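Local coordinates for Alpha/beta hydrolase fold protein (PDB 3R0V), which is probably a hydrolase of the alpha/beta hydrolase superfamily and holds D-malate in a pocket, at residues V159-P163 and D164-Q168; H245-P249 and D250-P254. All coordinates share one frame; numbering follows the deposited sequence. Where two conformers were deposited one is given.

The chain reaches contact 1 first. Helix 147-158 ends, residues 159-162 make a short loop, and helix 163-170 starts; the contact closes that loop onto the first turn of the new helix. Much later, strand 235-239, the last in order across the main sheet, runs into the loop before helix 249-260, and contact 2 closes the end of that loop where it leads into the helix. The two follow in series, neither nested nor crossed. Their centres lie about 21 Å apart, yet in the conformer given for His245 they touch, Leu165 CD1 to His245 NE2 3.7 Å. There the helical region of contact 1 meets the loop that leads from the sheet to helix 249-260.

Contact 1 (V159-P163 and D164-Q168); sequences VGVPP and DLVAQ
The flat group here is the carboxylate of Asp164, which meets Pro162 through its OD2 end. Asp164 OD2 rests against CB of the puckered Pro162 ring at 3.3 Å, and CB lies almost straight beyond the CG-OD2 bond (about 171°). Asp164 gets there with CG between its own N and carbonyl carbon (chi1 66°), which turns the carboxylate back toward the preceding loop. At another part of the Pro162 ring, CD faces Leu165 CD1 at 4.3 Å. Pro162 stands at the N-cap position of helix 163-170. Pro162 O accepts Val166 N at 3.3 Å, in the carbonyl plane, as an i to i+4 bond, and weakly Leu165 N. The next carbonyl, Pro163 O, receives Ala167 N at 2.9 Å, with the donor tilted 24° from the plane. Beside these bonds lies an apolar patch. Val161 CG1 touches Val166 CG2 at 3.5 Å and Leu165 CB at 3.8 Å. Val161 lies at about a right angle to Leu165. Val166, which is buried, also packs on Thr152, Met155 and Thr156 of helix 147-158, and Val161 shares a backbone hydrogen bond with Met155, a residue of the malate pocket. The carboxylate near the helix N terminus would probably be favoured by the helix dipole.

Contact 2 (H245-P249 and D250-P254); sequences HTVAP and DAIAP
Val247 and Ile252 meet at about a right angle, five residues apart where the loop leads into helix 249-260. CG1 of Val247 presses on CG1 of Ile252 at 3.4 Å, tighter than usual van der Waals contact. Val247 CG1 also reaches Ile252 CD1 at 3.6 Å, so it sits against the outer arm of the isoleucine. That methyl is anti to the Val247 backbone N (chi1 173°), which directs it to the helix. Ile252 answers with CG1 anti to its own carbonyl carbon (chi1 -65°), which brings the arm back toward the loop. Ala251 CB adds a looser contact with Val247 CG1 at 4.0 Å. Val247 and Ile252 both pack on Leu240 as well, in the loop after strand 235-239.

Three backbone bonds accompany this packing. Ala248 O accepts Ala251 N at 3.0 Å, with the donor above the carbonyl plane. Pro249 O is held by two N-H groups. Ala253 N reaches Pro249 O nearly head-on at 2.8 Å, while Ile252 N comes to Pro249 O from above the carbonyl plane at 3.0 Å. Pro249 and Ala253 also pack on helix 40-46, and Asp250 OD1 forms a salt bridge with Arg45 NE of that helix. The arrangement is a turn at Pro249 with a hydrophobic contact beside it. Its loop leads from strand 235-239, the last strand of the chain, into the C-terminal helix of the alpha/beta hydrolase fold.

Contact 1 (V159-P163 and D164-Q168)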
loop_
_atom_site.group_PDB
_atom_site.type_symbol
_atom_site.label_atom_id
_atom_site.label_comp_id
_atom_site.label_asym_id
_atom_site.label_seq_id
_atom_site.Cartn_x
_atom_site.Cartn_y
_atom_site.Cartn_z
ATOM N N VAL A 159 -3.089 -13.194 2.411
ATOM C CA VAL A 159 -2.565 -12.488 3.581
ATOM C C VAL A 159 -3.016 -13.043 4.947
ATOM O O VAL A 159 -2.846 -12.386 5.971
ATOM C CB VAL A 159 -2.796 -10.964 3.482
ATOM C CG1 VAL A 159 -1.894 -10.372 2.391
ATOM C CG2 VAL A 159 -4.258 -10.647 3.193
ATOM N N GLY A 160 -3.584 -14.247 4.958
ATOM C CA GLY A 160 -3.765 -14.992 6.199
ATOM C C GLY A 160 -4.801 -14.482 7.188
ATOM O O GLY A 160 -4.662 -14.704 8.390
ATOM N N VAL A 161 -5.836 -13.806 6.703
ATOM C CA VAL A 161 -6.890 -13.296 7.573
ATOM C C VAL A 161 -7.833 -14.447 7.909
ATOM O O VAL A 161 -8.197 -15.224 7.028
ATOM C CB VAL A 161 -7.684 -12.178 6.880
ATOM C CG1 VAL A 161 -8.767 -11.636 7.801
ATOM C CG2 VAL A 161 -6.751 -11.057 6.417
ATOM N N PRO A 162 -8.209 -14.595 9.189
ATOM C CA PRO A 162 -9.130 -15.688 9.550
ATOM C C PRO A 162 -10.500 -15.568 8.881
ATOM O O PRO A 162 -10.963 -14.458 8.606
ATOM C CB PRO A 162 -9.250 -15.557 11.073
ATOM C CG PRO A 162 -7.958 -14.906 11.489
ATOM C CD PRO A 162 -7.623 -13.943 10.373
ATOM N N PRO A 163 -11.151 -16.709 8.608
ATOM C CA PRO A 163 -12.433 -16.710 7.885
ATOM C C PRO A 163 -13.530 -15.851 8.522
ATOM O O PRO A 163 -14.332 -15.268 7.791
ATOM C CB PRO A 163 -12.837 -18.189 7.892
ATOM C CG PRO A 163 -11.546 -18.919 7.937
ATOM C CD PRO A 163 -10.642 -18.077 8.817
ATOM N N ASP A 164 -13.571 -15.778 9.852
ATOM C CA ASP A 164 -14.592 -14.967 10.509
ATOM C C ASP A 164 -14.478 -13.481 10.174
ATOM O O ASP A 164 -15.482 -12.830 9.919
ATOM C CB ASP A 164 -14.620 -15.204 12.030
ATOM C CG ASP A 164 -13.363 -14.733 12.728
ATOM O OD1 ASP A 164 -13.492 -13.995 13.727
ATOM O OD2 ASP A 164 -12.251 -15.099 12.294
ATOM N N LEU A 165 -13.259 -12.949 10.155
ATOM C CA LEU A 165 -13.084 -11.531 9.843
ATOM C C LEU A 165 -13.402 -11.261 8.382
ATOM O O LEU A 165 -13.985 -10.230 8.055
ATOM C CB LEU A 165 -11.679 -11.051 10.193
ATOM C CG LEU A 165 -11.309 -11.126 11.677
ATOM C CD1 LEU A 165 -9.890 -10.603 11.872
ATOM C CD2 LEU A 165 -12.304 -10.354 12.547
ATOM N N VAL A 166 -13.051 -12.202 7.505
ATOM C CA VAL A 166 -13.303 -12.001 6.088
ATOM C C VAL A 166 -14.802 -12.031 5.809
ATOM O O VAL A 166 -15.320 -11.222 5.042
ATOM C CB VAL A 166 -12.553 -13.022 5.217
ATOM C CG1 VAL A 166 -12.777 -12.727 3.737
ATOM C CG2 VAL A 166 -11.067 -12.980 5.529
ATOM N N ALA A 167 -15.506 -12.950 6.460
ATOM C CA ALA A 167 -16.947 -13.020 6.284
ATOM C C ALA A 167 -17.607 -11.724 6.751
ATOM O O ALA A 167 -18.571 -11.263 6.149
ATOM C CB ALA A 167 -17.518 -14.236 7.015
ATOM N N GLN A 168 -17.088 -11.138 7.823
ATOM C CA GLN A 168 -17.597 -9.860 8.311
ATOM C C GLN A 168 -17.359 -8.736 7.298
ATOM O O GLN A 168 -18.239 -7.907 7.069
ATOM C CB GLN A 168 -16.958 -9.507 9.654
ATOM C CG GLN A 168 -17.533 -8.257 10.286
ATOM C CD GLN A 168 -19.025 -8.360 10.505
ATOM O OE1 GLN A 168 -19.537 -9.412 10.888
ATOM N NE2 GLN A 168 -19.737 -7.265 10.257
#

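Contact 2 (H245-P249 and D250-P254)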
loop_
_atom_site.group_PDB
_atom_site.type_symbol
_atom_site.label_atom_id
_atom_site.label_comp_id
_atom_site.label_asym_id
_atom_site.label_seq_id
_atom_site.Cartn_x
_atom_site.Cartn_y
_atom_site.Cartn_z
ATOM N N HIS A 245 -9.557 -3.390 16.012
ATOM C CA HIS A 245 -8.906 -3.899 14.818
ATOM C C HIS A 245 -8.661 -2.786 13.798
ATOM O O HIS A 245 -7.583 -2.706 13.212
ATOM C CB HIS A 245 -9.762 -5.006 14.204
ATOM C CG HIS A 245 -8.975 -6.040 13.467
ATOM N ND1 HIS A 245 -8.946 -6.111 12.092
ATOM C CD2 HIS A 245 -8.192 -7.050 13.914
ATOM C CE1 HIS A 245 -8.176 -7.118 11.722
ATOM N NE2 HIS A 245 -7.707 -7.705 12.808
ATOM N N THR A 246 -9.660 -1.932 13.600
ATOM C CA THR A 246 -9.568 -0.864 12.610
ATOM C C THR A 246 -8.648 0.248 13.078
ATOM O O THR A 246 -8.848 0.810 14.147
ATOM C CB THR A 246 -10.947 -0.225 12.287
ATOM O OG1 THR A 246 -11.379 0.590 13.384
ATOM C CG2 THR A 246 -11.994 -1.283 11.984
ATOM N N VAL A 247 -7.652 0.578 12.258
ATOM C CA VAL A 247 -6.803 1.737 12.531
ATOM C C VAL A 247 -7.442 3.005 11.976
ATOM O O VAL A 247 -7.532 3.179 10.763
ATOM C CB VAL A 247 -5.389 1.579 11.932
ATOM C CG1 VAL A 247 -4.608 2.876 12.086
ATOM C CG2 VAL A 247 -4.644 0.438 12.601
ATOM N N ALA A 248 -7.885 3.887 12.866
ATOM C CA ALA A 248 -8.551 5.120 12.464
ATOM C C ALA A 248 -7.530 6.197 12.124
ATOM O O ALA A 248 -6.371 6.113 12.542
ATOM C CB ALA A 248 -9.484 5.596 13.562
ATOM N N PRO A 249 -7.953 7.223 11.368
ATOM C CA PRO A 249 -6.993 8.251 10.966
ATOM C C PRO A 249 -6.279 8.879 12.153
ATOM O O PRO A 249 -5.097 9.199 12.045
ATOM C CB PRO A 249 -7.871 9.287 10.253
ATOM C CG PRO A 249 -8.998 8.483 9.686
ATOM C CD PRO A 249 -9.254 7.373 10.686
ATOM N N ASP A 250 -6.968 9.034 13.280
ATOM C CA ASP A 250 -6.372 9.723 14.418
ATOM C C ASP A 250 -5.329 8.893 15.161
ATOM O O ASP A 250 -4.578 9.426 15.985
ATOM C CB ASP A 250 -7.449 10.261 15.362
ATOM C CG ASP A 250 -8.190 11.453 14.775
ATOM O OD1 ASP A 250 -7.561 12.255 14.049
ATOM O OD2 ASP A 250 -9.403 11.586 15.035
ATOM N N ALA A 251 -5.256 7.604 14.834
ATOM C CA ALA A 251 -4.191 6.739 15.355
ATOM C C ALA A 251 -2.896 6.901 14.550
ATOM O O ALA A 251 -1.796 6.630 15.057
ATOM C CB ALA A 251 -4.632 5.279 15.332
ATOM N N ILE A 252 -3.038 7.343 13.302
ATOM C CA ILE A 252 -1.925 7.441 12.360
ATOM C C ILE A 252 -1.444 8.877 12.207
ATOM O O ILE A 252 -0.246 9.143 12.202
ATOM C CB ILE A 252 -2.345 6.974 10.944
ATOM C CG1 ILE A 252 -2.701 5.489 10.930
ATOM C CG2 ILE A 252 -1.235 7.266 9.920
ATOM C CD1 ILE A 252 -3.252 5.017 9.588
ATOM N N ALA A 253 -2.381 9.808 12.057
ATOM C CA ALA A 253 -2.018 11.171 11.674
ATOM C C ALA A 253 -0.997 11.851 12.590
ATOM O O ALA A 253 -0.047 12.431 12.098
ATOM C CB ALA A 253 -3.265 12.040 11.521
ATOM N N PRO A 254 -1.191 11.792 13.922
ATOM C CA PRO A 254 -0.244 12.480 14.808
ATOM C C PRO A 254 1.175 11.937 14.666
ATOM O O PRO A 254 2.141 12.701 14.747
ATOM C CB PRO A 254 -0.797 12.195 16.208
ATOM C CG PRO A 254 -2.252 11.894 15.984
ATOM C CD PRO A 254 -2.304 11.180 14.668
#